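Local coordinates for subtilisin-like protein (Prochloron didemni, PDB 3ZXY) that probably cleaves peptide bonds as a subtilisin-type serine endopeptidase, the chain here being the protease domain of PatA, at residues His8-Ala13 with Val220-Leu225; Leu77-Phe82 with Ile98-Asn103; Ile89-Leu94 with Leu152-Ala157; Gln186-Pro191 with Gln246-Cys251. The protein carries 1 engineered substitution. All coordinates share one frame; numbering follows the deposited sequence. Where two conformers were deposited one is given.

Interaction 1. Residues His8-Ala13 with Val220-Leu225; sequences HNIRVA and VAALLL
Ile10 and Leu225 cross at about a right angle, and all three outer carbons of the isoleucine take part. CG1 stands anti to its own carbonyl carbon (chi1 -61°), and CD1 then folds back (chi2 -57°) to rest 3.8 Å from CB of Leu225. CG1 itself lies 4.0 Å from that same CB, while the other branch, CG2, meets CD1 of Leu225 at 3.9 Å. CB of Leu225 thus meets both arms of Ile10, and its CD1 adds a methyl contact with CG2. CG2 of Ile10 also looks toward the preceding helical turn, 4.4 Å from CB of Ala222. Two residues on, Val12 points to the same helix. Its CG1 is anti to the backbone N (chi1 -179°), which leaves CG2 as the methyl that reaches CB of Ala222, at 3.7 Å. With only a methyl at Ala222, the helix can come in close: CA of Ile10 and CA of Ala222 are 6.8 Å apart. No hydrogen bond crosses; the fit is purely apolar and buried. A glycine at Ile10 would probably open a gap against CB and CD1 of Leu225, letting that side chain turn more freely. Strand 11-16 runs between strands 75-80 and 108-111 in the parallel sheet of the subtilase fold, with Ile108 of the latter also touching Ala222 and Leu225. Helix 210-230, which carries the engineered Ala211 at the probable nucleophile position, lies on this face, backed by helices 237-247 and 269-278.

Interaction 2. Residues Leu77-Phe82 with Ile98-Asn103; sequences LIVPIF and IERAVN
Arg100 meets Val79, and the backbone of Ala101 comes near Leu77 of the same strand. At the start of the segment, Ile98 turns away, and its carbonyl takes the N-H of Val102 in a regular helical bond. Arg100 comes next, crossing Val79 obliquely with the aliphatic root of its side chain: CB and CG both lie 4.1 Å from CG1 of Val79. The arginine has CG anti to its backbone N (chi1 -171°) and bends sharply one bond later (chi2 81°). The methylenes therefore stay on the valine while the guanidinium turns aside, to where NH2 is hydrogen-bonded to the carbonyl O of Pro35. Ala101 follows, the residue of closest backbone approach, its CA 7.1 Å from CA of Val79. Its carbonyl O is 4.4 Å from CD1 of Leu77, a loose van der Waals contact of a methyl with a backbone carbonyl, and no hydrogen bond joins helix to strand. Val102 again points away, onto Cys133 and Ile109. Strand 75-80, helix 91-103 and strand 108-111 make a beta-alpha-beta crossover that passes over strand 11-16, where Ala13 touches Ala101; helix 124-135 packs against the helix through Ile98 and Val102.

Interaction 3. Residues Ile89-Leu94 with Leu152-Ala157; sequences ITQLDL and LHVPAA
Gln91 and Val154 mark the closest approach of the two backbones, yet their CA atoms are 8.7 Å apart, so side chains alone bridge from the first turn of helix 91-103 to the end of strand 152-154. Gln91 sends its chain out extended beyond CG, across Val154 at about a right angle, and lays its amide end on the valine: NE2 is 3.8 Å and CD 4.1 Å from CG2 of Val154. With CG1 of the valine anti to the carbonyl carbon (chi1 -64°), CG2 is left between the backbone N and the carbonyl carbon. The amide is held at both ends from elsewhere, OE1 accepting from the N-H of Asp123 and NE2 bonding to OE1 of Glu115. This should fix its rotation and satisfy a buried polar group. Glu115 belongs to strand 115-117, the antiparallel partner of 152-154, and is itself backbone-bonded to Val154. The helix starts with a capping box: OG1 of Thr90, the N-cap, accepts from N of Asp93 at 3.1 Å, while OD2 of Asp93 takes the N-H of Thr90 at 2.9 Å, nearly straight at 170° but from above the carboxylate plane. OD1 of Asp93 has a second partner in Arg96, a salt bridge. One turn in, Leu94 has two conformers; in one of them CD1 lies 4.1 Å from CD of Pro155, the two side chains again nearly perpendicular, so this contact is less certain. The peptide bond before Pro155 is cis, as at the matching proline of subtilisins. Leu94 lies about 9 Å from Asp16, a probable charge-relay residue, measured between side chains.

Interaction 4. Residues Gln186-Pro191 with Gln246-Cys251; sequences QGILAP and QSALPC
This is a small, partly buried apolar contact at the border of the subtilase sheet: Ile188 and Leu189 of strand 187-191, the outermost strand on this side, meet Ala248 and Cys251 in the chain that leaves helix 237-247. No hydrogen bond joins the two segments, and only two side-chain pairs come together. Ile188 uses its short branch. Its CG1 stands between the backbone N and the carbonyl carbon (chi1 61°), which leaves CG2 beside the backbone N, anti to the carbonyl carbon, and 4.1 Å from CB of Ala248. The two backbones are nearest at this pair, with 7.0 Å between CA of Ile188 and CA of Ala248. The rest of Ile188 is hemmed in by Val217 of helix 210-230, Leu162 of strand 162-167 and Leu245 of helix 237-247. The next residue, Leu189, lies among Met167 and Leu263, and its backbone is hydrogen-bonded to that of Gly265. Cys251 belongs to the disulfide with Cys262, so the cystine ties the departing chain to the segment running beside the strand; residues 252-258 between the two cysteines are not modelled. At the exposed end of the contact, SG of Cys251 rests 4.2 Å from the methyl CD1 of Leu189.

How the interactions relate
From the N terminus, 8-13 opens the widest loop, closed when helix 210-230 brings in 220-225. Interactions 2 and 3 both nest inside it and cross each other: 77-82 comes first, 89-94 and 98-103 share helix 91-103, and the segment 152-157 closes last. Interaction 4 follows these two in series but crosses interaction 1, starting inside its loop and ending beyond it. Interactions 1 and 2 hold opposite faces of the sheet, meeting where Val12 O probably takes the N-H of Leu77. Interaction 3 ties helix 91-103 to the two-stranded sheet of 115-117 and 152-154, and a hydrogen bond from Gln186 NE2 to Ala156 O leads on to interaction 4 at the far edge strand.

Interaction 1. Residues His8-Ala13 with Val220-Leu225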
loop_
_atom_site.group_PDB
_atom_site.type_symbol
_atom_site.label_atom_id
_atom_site.label_comp_id
_atom_site.label_asym_id
_atom_site.label_seq_id
_atom_site.Cartn_x
_atom_site.Cartn_y
_atom_site.Cartn_z
ATOM N N HIS A 8 -0.016 17.707 -1.700
ATOM C CA HIS A 8 1.377 17.458 -2.052
ATOM C C HIS A 8 2.297 17.403 -0.861
ATOM O O HIS A 8 3.414 16.932 -0.989
ATOM C CB HIS A 8 1.873 18.463 -3.096
ATOM C CG HIS A 8 2.089 19.856 -2.567
ATOM N ND1 HIS A 8 1.217 20.860 -2.787
ATOM C CD2 HIS A 8 3.165 20.420 -1.871
ATOM C CE1 HIS A 8 1.688 21.994 -2.232
ATOM N NE2 HIS A 8 2.875 21.720 -1.669
ATOM N N ASN A 9 1.849 17.865 0.305
ATOM C CA ASN A 9 2.638 17.753 1.539
ATOM C C ASN A 9 2.646 16.340 2.154
ATOM O O ASN A 9 3.420 16.070 3.075
ATOM C CB ASN A 9 2.152 18.761 2.581
ATOM C CG ASN A 9 2.436 20.189 2.173
ATOM O OD1 ASN A 9 1.531 21.013 2.026
ATOM N ND2 ASN A 9 3.708 20.489 1.975
ATOM N N ILE A 10 1.813 15.442 1.637
ATOM C CA ILE A 10 1.793 14.050 2.084
ATOM C C ILE A 10 2.618 13.204 1.129
ATOM O O ILE A 10 2.392 13.223 -0.081
ATOM C CB ILE A 10 0.346 13.517 2.178
ATOM C CG1 ILE A 10 -0.428 14.362 3.186
ATOM C CG2 ILE A 10 0.313 12.027 2.543
ATOM C CD1 ILE A 10 0.163 14.430 4.587
ATOM N N ARG A 11 3.552 12.446 1.692
ATOM C CA ARG A 11 4.485 11.624 0.922
ATOM C C ARG A 11 4.171 10.151 1.075
ATOM O O ARG A 11 4.104 9.632 2.191
ATOM C CB ARG A 11 5.919 11.917 1.369
ATOM C CG ARG A 11 6.325 13.354 1.078
ATOM C CD ARG A 11 7.620 13.750 1.764
ATOM N NE ARG A 11 7.466 14.035 3.196
ATOM C CZ ARG A 11 7.026 15.167 3.740
ATOM N NH1 ARG A 11 6.636 16.227 3.008
ATOM N NH2 ARG A 11 6.977 15.251 5.070
ATOM N N VAL A 12 3.980 9.497 -0.061
ATOM C CA VAL A 12 3.660 8.075 -0.110
ATOM C C VAL A 12 4.797 7.381 -0.853
ATOM O O VAL A 12 5.074 7.709 -2.004
ATOM C CB VAL A 12 2.350 7.823 -0.865
ATOM C CG1 VAL A 12 2.013 6.345 -0.883
ATOM C CG2 VAL A 12 1.221 8.651 -0.274
ATOM N N ALA A 13 5.455 6.443 -0.185
ATOM C CA ALA A 13 6.535 5.663 -0.795
ATOM C C ALA A 13 5.991 4.351 -1.331
ATOM O O ALA A 13 5.173 3.702 -0.666
ATOM C CB ALA A 13 7.630 5.397 0.209
ATOM N N VAL A 220 -6.144 5.615 0.016
ATOM C CA VAL A 220 -7.162 6.135 0.931
ATOM C C VAL A 220 -6.507 6.724 2.187
ATOM O O VAL A 220 -6.906 7.807 2.662
ATOM C CB VAL A 220 -8.209 5.066 1.274
ATOM C CG1 VAL A 220 -9.119 5.561 2.403
ATOM C CG2 VAL A 220 -9.008 4.703 0.025
ATOM N N ALA A 221 -5.505 6.038 2.733
ATOM C CA ALA A 221 -4.758 6.547 3.895
ATOM C C ALA A 221 -4.152 7.906 3.580
ATOM O O ALA A 221 -4.170 8.808 4.414
ATOM C CB ALA A 221 -3.682 5.553 4.360
ATOM N N ALA A 222 -3.628 8.061 2.368
ATOM C CA ALA A 222 -3.046 9.325 1.954
ATOM C C ALA A 222 -4.098 10.429 1.894
ATOM O O ALA A 222 -3.833 11.554 2.298
ATOM C CB ALA A 222 -2.333 9.162 0.616
ATOM N N LEU A 223 -5.295 10.111 1.417
ATOM C CA LEU A 223 -6.389 11.070 1.405
ATOM C C LEU A 223 -6.819 11.453 2.820
ATOM O O LEU A 223 -7.148 12.611 3.059
ATOM C CB LEU A 223 -7.581 10.543 0.609
ATOM C CG LEU A 223 -7.318 10.327 -0.883
ATOM C CD1 LEU A 223 -8.584 9.793 -1.528
ATOM C CD2 LEU A 223 -6.870 11.618 -1.572
ATOM N N LEU A 224 -6.814 10.501 3.744
ATOM C CA LEU A 224 -7.148 10.822 5.141
ATOM C C LEU A 224 -6.088 11.733 5.774
ATOM O O LEU A 224 -6.424 12.692 6.468
ATOM C CB LEU A 224 -7.366 9.542 5.945
ATOM C CG LEU A 224 -8.650 8.786 5.586
ATOM C CD1 LEU A 224 -8.566 7.353 6.106
ATOM C CD2 LEU A 224 -9.881 9.499 6.155
ATOM N N LEU A 225 -4.812 11.463 5.534
ATOM C CA LEU A 225 -3.756 12.382 5.965
ATOM C C LEU A 225 -3.918 13.759 5.341
ATOM O O LEU A 225 -3.695 14.769 5.988
ATOM C CB LEU A 225 -2.372 11.822 5.629
ATOM C CG LEU A 225 -1.928 10.576 6.378
ATOM C CD1 LEU A 225 -0.650 10.033 5.742
ATOM C CD2 LEU A 225 -1.701 10.914 7.844
#

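Interaction 2. Residues Leu77-Phe82 with Ile98-Asn103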
loop_
_atom_site.group_PDB
_atom_site.type_symbol
_atom_site.label_atom_id
_atom_site.label_comp_id
_atom_site.label_asym_id
_atom_site.label_seq_id
_atom_site.Cartn_x
_atom_site.Cartn_y
_atom_site.Cartn_z
ATOM N N LEU A 77 7.207 8.743 -3.593
ATOM C CA LEU A 77 8.601 8.351 -3.426
ATOM C C LEU A 77 8.727 6.932 -3.941
ATOM O O LEU A 77 8.161 5.976 -3.364
ATOM C CB LEU A 77 9.054 8.457 -1.968
ATOM C CG LEU A 77 8.895 9.810 -1.278
ATOM C CD1 LEU A 77 9.250 9.668 0.194
ATOM C CD2 LEU A 77 9.742 10.879 -1.971
ATOM N N ILE A 78 9.414 6.777 -5.066
ATOM C CA ILE A 78 9.551 5.457 -5.671
ATOM C C ILE A 78 10.867 4.843 -5.198
ATOM O O ILE A 78 11.937 5.397 -5.454
ATOM C CB ILE A 78 9.539 5.509 -7.213
ATOM C CG1 ILE A 78 8.301 6.244 -7.759
ATOM C CG2 ILE A 78 9.669 4.109 -7.786
ATOM C CD1 ILE A 78 6.988 5.855 -7.150
ATOM N N VAL A 79 10.777 3.701 -4.513
ATOM C CA VAL A 79 11.946 3.063 -3.897
ATOM C C VAL A 79 11.996 1.627 -4.404
ATOM O O VAL A 79 11.455 0.706 -3.773
ATOM C CB VAL A 79 11.884 3.113 -2.346
ATOM C CG1 VAL A 79 13.175 2.560 -1.727
ATOM C CG2 VAL A 79 11.643 4.543 -1.866
ATOM N N PRO A 80 12.622 1.417 -5.575
ATOM C CA PRO A 80 12.571 0.063 -6.122
ATOM C C PRO A 80 13.414 -0.917 -5.300
ATOM O O PRO A 80 14.605 -0.683 -5.027
ATOM C CB PRO A 80 13.066 0.235 -7.566
ATOM C CG PRO A 80 12.921 1.680 -7.853
ATOM C CD PRO A 80 13.186 2.368 -6.544
ATOM N N ILE A 81 12.755 -1.994 -4.880
ATOM C CA ILE A 81 13.373 -3.045 -4.093
ATOM C C ILE A 81 13.218 -4.391 -4.785
ATOM O O ILE A 81 14.094 -5.235 -4.647
ATOM C CB ILE A 81 12.804 -3.128 -2.658
ATOM C CG1 ILE A 81 11.279 -3.305 -2.658
ATOM C CG2 ILE A 81 13.149 -1.865 -1.879
ATOM C CD1 ILE A 81 10.700 -3.774 -1.335
ATOM N N PHE A 82 12.124 -4.587 -5.525
ATOM C CA PHE A 82 11.908 -5.848 -6.243
ATOM C C PHE A 82 12.631 -5.752 -7.579
ATOM O O PHE A 82 12.758 -4.674 -8.142
ATOM C CB PHE A 82 10.422 -6.143 -6.499
ATOM C CG PHE A 82 9.544 -6.159 -5.273
ATOM C CD1 PHE A 82 10.011 -6.562 -4.025
ATOM C CD2 PHE A 82 8.192 -5.813 -5.406
ATOM C CE1 PHE A 82 9.158 -6.557 -2.914
ATOM C CE2 PHE A 82 7.348 -5.815 -4.309
ATOM C CZ PHE A 82 7.838 -6.175 -3.062
ATOM N N ILE A 98 12.763 0.266 3.375
ATOM C CA ILE A 98 11.948 0.915 4.397
ATOM C C ILE A 98 12.731 2.070 5.030
ATOM O O ILE A 98 12.221 3.182 5.151
ATOM C CB ILE A 98 11.494 -0.092 5.465
ATOM C CG1 ILE A 98 10.442 -1.047 4.888
ATOM C CG2 ILE A 98 10.952 0.632 6.694
ATOM C CD1 ILE A 98 10.140 -2.249 5.766
ATOM N N GLU A 99 13.982 1.826 5.405
ATOM C CA GLU A 99 14.800 2.902 5.985
ATOM C C GLU A 99 14.990 4.060 4.984
ATOM O O GLU A 99 14.956 5.235 5.373
ATOM C CB GLU A 99 16.121 2.310 6.541
ATOM C CG GLU A 99 15.786 1.277 7.618
ATOM C CD GLU A 99 16.924 0.759 8.469
ATOM O OE1 GLU A 99 18.081 1.221 8.346
ATOM O OE2 GLU A 99 16.619 -0.140 9.301
ATOM N N ARG A 100 15.171 3.743 3.702
ATOM C CA ARG A 100 15.310 4.764 2.654
ATOM C C ARG A 100 14.070 5.656 2.640
ATOM O O ARG A 100 14.153 6.878 2.586
ATOM C CB ARG A 100 15.478 4.087 1.279
ATOM C CG ARG A 100 15.835 5.008 0.118
ATOM C CD ARG A 100 17.321 5.338 0.083
ATOM N NE ARG A 100 17.769 5.850 -1.224
ATOM C CZ ARG A 100 17.849 7.132 -1.583
ATOM N NH1 ARG A 100 17.543 8.116 -0.746
ATOM N NH2 ARG A 100 18.262 7.438 -2.806
ATOM N N ALA A 101 12.909 5.018 2.697
ATOM C CA ALA A 101 11.646 5.744 2.657
ATOM C C ALA A 101 11.433 6.595 3.897
ATOM O O ALA A 101 11.034 7.747 3.788
ATOM C CB ALA A 101 10.478 4.780 2.492
ATOM N N VAL A 102 11.675 6.032 5.077
ATOM C CA VAL A 102 11.545 6.797 6.322
ATOM C C VAL A 102 12.466 8.024 6.280
ATOM O O VAL A 102 12.060 9.155 6.617
ATOM C CB VAL A 102 11.876 5.939 7.565
ATOM C CG1 VAL A 102 11.957 6.819 8.813
ATOM C CG2 VAL A 102 10.868 4.812 7.746
ATOM N N ASN A 103 13.717 7.817 5.861
ATOM C CA ASN A 103 14.683 8.912 5.817
ATOM C C ASN A 103 14.354 10.006 4.803
ATOM O O ASN A 103 14.777 11.148 4.976
ATOM C CB ASN A 103 16.085 8.364 5.576
ATOM C CG ASN A 103 16.608 7.597 6.769
ATOM O OD1 ASN A 103 16.273 7.906 7.914
ATOM N ND2 ASN A 103 17.464 6.621 6.516
#

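Interaction 3. Residues Ile89-Leu94 with Leu152-Ala157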
loop_
_atom_site.group_PDB
_atom_site.type_symbol
_atom_site.label_atom_id
_atom_site.label_comp_id
_atom_site.label_asym_id
_atom_site.label_seq_id
_atom_site.Cartn_x
_atom_site.Cartn_y
_atom_site.Cartn_z
ATOM N N ILE A 89 14.351 -11.143 -3.655
ATOM C CA ILE A 89 14.981 -10.206 -2.724
ATOM C C ILE A 89 14.700 -10.688 -1.303
ATOM O O ILE A 89 13.819 -11.516 -1.084
ATOM C CB ILE A 89 14.546 -8.747 -2.969
ATOM C CG1 ILE A 89 13.090 -8.518 -2.557
ATOM C CG2 ILE A 89 14.778 -8.401 -4.441
ATOM C CD1 ILE A 89 12.910 -7.343 -1.620
ATOM N N THR A 90 15.501 -10.210 -0.356
ATOM C CA THR A 90 15.476 -10.704 1.016
ATOM C C THR A 90 14.761 -9.727 1.946
ATOM O O THR A 90 14.454 -8.592 1.577
ATOM C CB THR A 90 16.900 -10.880 1.551
ATOM O OG1 THR A 90 17.568 -9.614 1.572
ATOM C CG2 THR A 90 17.714 -11.869 0.683
ATOM N N GLN A 91 14.505 -10.184 3.166
ATOM C CA GLN A 91 13.952 -9.301 4.192
ATOM C C GLN A 91 14.908 -8.153 4.506
ATOM O O GLN A 91 14.458 -7.068 4.866
ATOM C CB GLN A 91 13.619 -10.090 5.455
ATOM C CG GLN A 91 12.431 -11.015 5.262
ATOM C CD GLN A 91 11.999 -11.691 6.548
ATOM O OE1 GLN A 91 12.167 -11.136 7.645
ATOM N NE2 GLN A 91 11.465 -12.902 6.428
ATOM N N LEU A 92 16.206 -8.375 4.363
ATOM C CA LEU A 92 17.191 -7.309 4.538
ATOM C C LEU A 92 17.050 -6.247 3.445
ATOM O O LEU A 92 17.148 -5.052 3.722
ATOM C CB LEU A 92 18.623 -7.865 4.561
ATOM C CG LEU A 92 19.769 -6.837 4.598
ATOM C CD1 LEU A 92 19.654 -5.920 5.818
ATOM C CD2 LEU A 92 21.141 -7.504 4.557
ATOM N N ASP A 93 16.814 -6.680 2.207
ATOM C CA ASP A 93 16.577 -5.744 1.098
ATOM C C ASP A 93 15.328 -4.897 1.356
ATOM O O ASP A 93 15.292 -3.705 1.059
ATOM C CB ASP A 93 16.401 -6.481 -0.239
ATOM C CG ASP A 93 17.642 -7.231 -0.682
ATOM O OD1 ASP A 93 18.793 -6.765 -0.453
ATOM O OD2 ASP A 93 17.471 -8.316 -1.291
ATOM N N LEU A 94 14.283 -5.536 1.858
ATOM C CA LEU A 94 13.056 -4.838 2.264
ATOM C C LEU A 94 13.373 -3.820 3.335
ATOM O O LEU A 94 12.923 -2.672 3.269
ATOM C CB LEU A 94 11.996 -5.798 2.827
ATOM C CG LEU A 94 11.062 -6.544 1.883
ATOM C CD1 LEU A 94 10.139 -7.466 2.674
ATOM C CD2 LEU A 94 10.275 -5.528 1.086
ATOM N N LEU A 152 0.218 -16.126 7.773
ATOM C CA LEU A 152 0.686 -14.744 7.817
ATOM C C LEU A 152 1.916 -14.520 6.946
ATOM O O LEU A 152 2.836 -15.358 6.963
ATOM C CB LEU A 152 1.068 -14.417 9.262
ATOM C CG LEU A 152 -0.004 -14.558 10.343
ATOM C CD1 LEU A 152 0.597 -14.489 11.750
ATOM C CD2 LEU A 152 -1.086 -13.502 10.131
ATOM N N HIS A 153 1.954 -13.381 6.267
ATOM C CA HIS A 153 3.158 -12.870 5.617
ATOM C C HIS A 153 3.725 -11.765 6.488
ATOM O O HIS A 153 2.994 -11.090 7.215
ATOM C CB HIS A 153 2.850 -12.264 4.246
ATOM C CG HIS A 153 2.659 -13.272 3.139
ATOM N ND1 HIS A 153 2.940 -12.982 1.847
ATOM C CD2 HIS A 153 2.192 -14.570 3.161
ATOM C CE1 HIS A 153 2.643 -14.045 1.080
ATOM N NE2 HIS A 153 2.227 -15.034 1.878
ATOM N N VAL A 154 5.034 -11.590 6.391
ATOM C CA VAL A 154 5.719 -10.406 6.875
ATOM C C VAL A 154 6.148 -9.581 5.664
ATOM O O VAL A 154 6.550 -10.133 4.625
ATOM C CB VAL A 154 6.907 -10.767 7.798
ATOM C CG1 VAL A 154 6.397 -11.460 9.056
ATOM C CG2 VAL A 154 7.965 -11.623 7.093
ATOM N N PRO A 155 6.081 -8.253 5.774
ATOM C CA PRO A 155 5.808 -7.451 6.975
ATOM C C PRO A 155 4.357 -7.252 7.394
ATOM O O PRO A 155 4.117 -6.621 8.426
ATOM C CB PRO A 155 6.435 -6.107 6.616
ATOM C CG PRO A 155 6.284 -6.003 5.154
ATOM C CD PRO A 155 6.525 -7.399 4.654
ATOM N N ALA A 156 3.398 -7.749 6.632
ATOM C CA ALA A 156 1.986 -7.531 6.962
ATOM C C ALA A 156 1.617 -7.859 8.412
ATOM O O ALA A 156 0.764 -7.172 8.982
ATOM C CB ALA A 156 1.096 -8.311 6.015
ATOM N N ALA A 157 2.212 -8.900 8.996
ATOM C CA ALA A 157 1.897 -9.348 10.350
ATOM C C ALA A 157 2.636 -8.614 11.483
ATOM O O ALA A 157 2.434 -8.911 12.674
ATOM C CB ALA A 157 2.149 -10.860 10.473
#

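Interaction 4. Residues Gln186-Pro191 with Gln246-Cys251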
loop_
_atom_site.group_PDB
_atom_site.type_symbol
_atom_site.label_atom_id
_atom_site.label_comp_id
_atom_site.label_asym_id
_atom_site.label_seq_id
_atom_site.Cartn_x
_atom_site.Cartn_y
_atom_site.Cartn_z
ATOM N N GLN A 186 -5.327 -6.420 12.713
ATOM C CA GLN A 186 -4.704 -5.332 11.961
ATOM C C GLN A 186 -4.857 -5.414 10.455
ATOM O O GLN A 186 -4.170 -4.694 9.718
ATOM C CB GLN A 186 -3.238 -5.169 12.361
ATOM C CG GLN A 186 -2.300 -6.275 11.907
ATOM C CD GLN A 186 -0.909 -6.111 12.488
ATOM O OE1 GLN A 186 -0.767 -5.830 13.683
ATOM N NE2 GLN A 186 0.109 -6.309 11.669
ATOM N N GLY A 187 -5.756 -6.270 9.985
ATOM C CA GLY A 187 -5.985 -6.408 8.556
ATOM C C GLY A 187 -7.358 -5.906 8.146
ATOM O O GLY A 187 -8.318 -6.024 8.892
ATOM N N ILE A 188 -7.429 -5.352 6.940
ATOM C CA ILE A 188 -8.695 -4.975 6.347
ATOM C C ILE A 188 -8.763 -5.499 4.920
ATOM O O ILE A 188 -7.735 -5.687 4.280
ATOM C CB ILE A 188 -8.958 -3.445 6.398
ATOM C CG1 ILE A 188 -7.904 -2.660 5.651
ATOM C CG2 ILE A 188 -9.146 -3.008 7.850
ATOM C CD1 ILE A 188 -8.341 -1.197 5.542
ATOM N N LEU A 189 -9.974 -5.718 4.451
ATOM C CA LEU A 189 -10.189 -6.138 3.064
ATOM C C LEU A 189 -10.392 -4.930 2.173
ATOM O O LEU A 189 -11.168 -4.015 2.495
ATOM C CB LEU A 189 -11.417 -7.050 2.943
ATOM C CG LEU A 189 -11.392 -8.394 3.671
ATOM C CD1 LEU A 189 -12.733 -9.101 3.507
ATOM C CD2 LEU A 189 -10.250 -9.276 3.147
ATOM N N ALA A 190 -9.752 -4.942 1.011
ATOM C CA ALA A 190 -9.971 -3.898 0.022
ATOM C C ALA A 190 -10.169 -4.565 -1.334
ATOM O O ALA A 190 -9.870 -5.748 -1.507
ATOM C CB ALA A 190 -8.812 -2.899 0.003
ATOM N N PRO A 191 -10.705 -3.829 -2.318
ATOM C CA PRO A 191 -10.959 -4.452 -3.606
ATOM C C PRO A 191 -9.683 -5.024 -4.192
ATOM O O PRO A 191 -8.665 -4.328 -4.233
ATOM C CB PRO A 191 -11.484 -3.289 -4.458
ATOM C CG PRO A 191 -12.090 -2.378 -3.473
ATOM C CD PRO A 191 -11.215 -2.448 -2.257
ATOM N N GLN A 246 -11.163 0.998 12.680
ATOM C CA GLN A 246 -12.388 1.184 13.451
ATOM C C GLN A 246 -13.639 1.264 12.591
ATOM O O GLN A 246 -14.699 0.759 12.975
ATOM C CB GLN A 246 -12.298 2.446 14.302
ATOM C CG GLN A 246 -13.530 2.624 15.160
ATOM C CD GLN A 246 -13.284 3.446 16.395
ATOM O OE1 GLN A 246 -13.976 4.437 16.633
ATOM N NE2 GLN A 246 -12.343 3.002 17.229
ATOM N N SER A 247 -13.502 1.891 11.429
ATOM C CA SER A 247 -14.617 2.088 10.520
ATOM C C SER A 247 -14.857 0.894 9.593
ATOM O O SER A 247 -15.884 0.836 8.925
ATOM C CB SER A 247 -14.432 3.363 9.698
ATOM O OG SER A 247 -13.262 3.310 8.901
ATOM N N ALA A 248 -13.969 -0.096 9.604
ATOM C CA ALA A 248 -14.140 -1.248 8.725
ATOM C C ALA A 248 -15.482 -1.951 8.987
ATOM O O ALA A 248 -15.956 -2.065 10.137
ATOM C CB ALA A 248 -12.985 -2.230 8.921
ATOM N N LEU A 249 -16.112 -2.427 7.918
ATOM C CA LEU A 249 -17.453 -2.989 8.005
ATOM C C LEU A 249 -17.460 -4.509 8.085
ATOM O O LEU A 249 -16.702 -5.170 7.397
ATOM C CB LEU A 249 -18.257 -2.561 6.787
ATOM C CG LEU A 249 -18.575 -1.072 6.713
ATOM C CD1 LEU A 249 -18.890 -0.690 5.270
ATOM C CD2 LEU A 249 -19.707 -0.752 7.676
ATOM N N PRO A 250 -18.353 -5.078 8.915
ATOM C CA PRO A 250 -18.568 -6.544 8.915
ATOM C C PRO A 250 -18.969 -7.126 7.565
ATOM O O PRO A 250 -19.481 -6.417 6.694
ATOM C CB PRO A 250 -19.720 -6.733 9.903
ATOM C CG PRO A 250 -19.705 -5.527 10.764
ATOM C CD PRO A 250 -19.151 -4.398 9.950
ATOM N N CYS A 251 -18.725 -8.423 7.396
ATOM C CA CYS A 251 -19.083 -9.124 6.164
ATOM C C CYS A 251 -20.473 -9.736 6.285
ATOM O O CYS A 251 -20.894 -10.120 7.379
ATOM C CB CYS A 251 -18.050 -10.209 5.845
ATOM S SG CYS A 251 -16.455 -9.545 5.327
#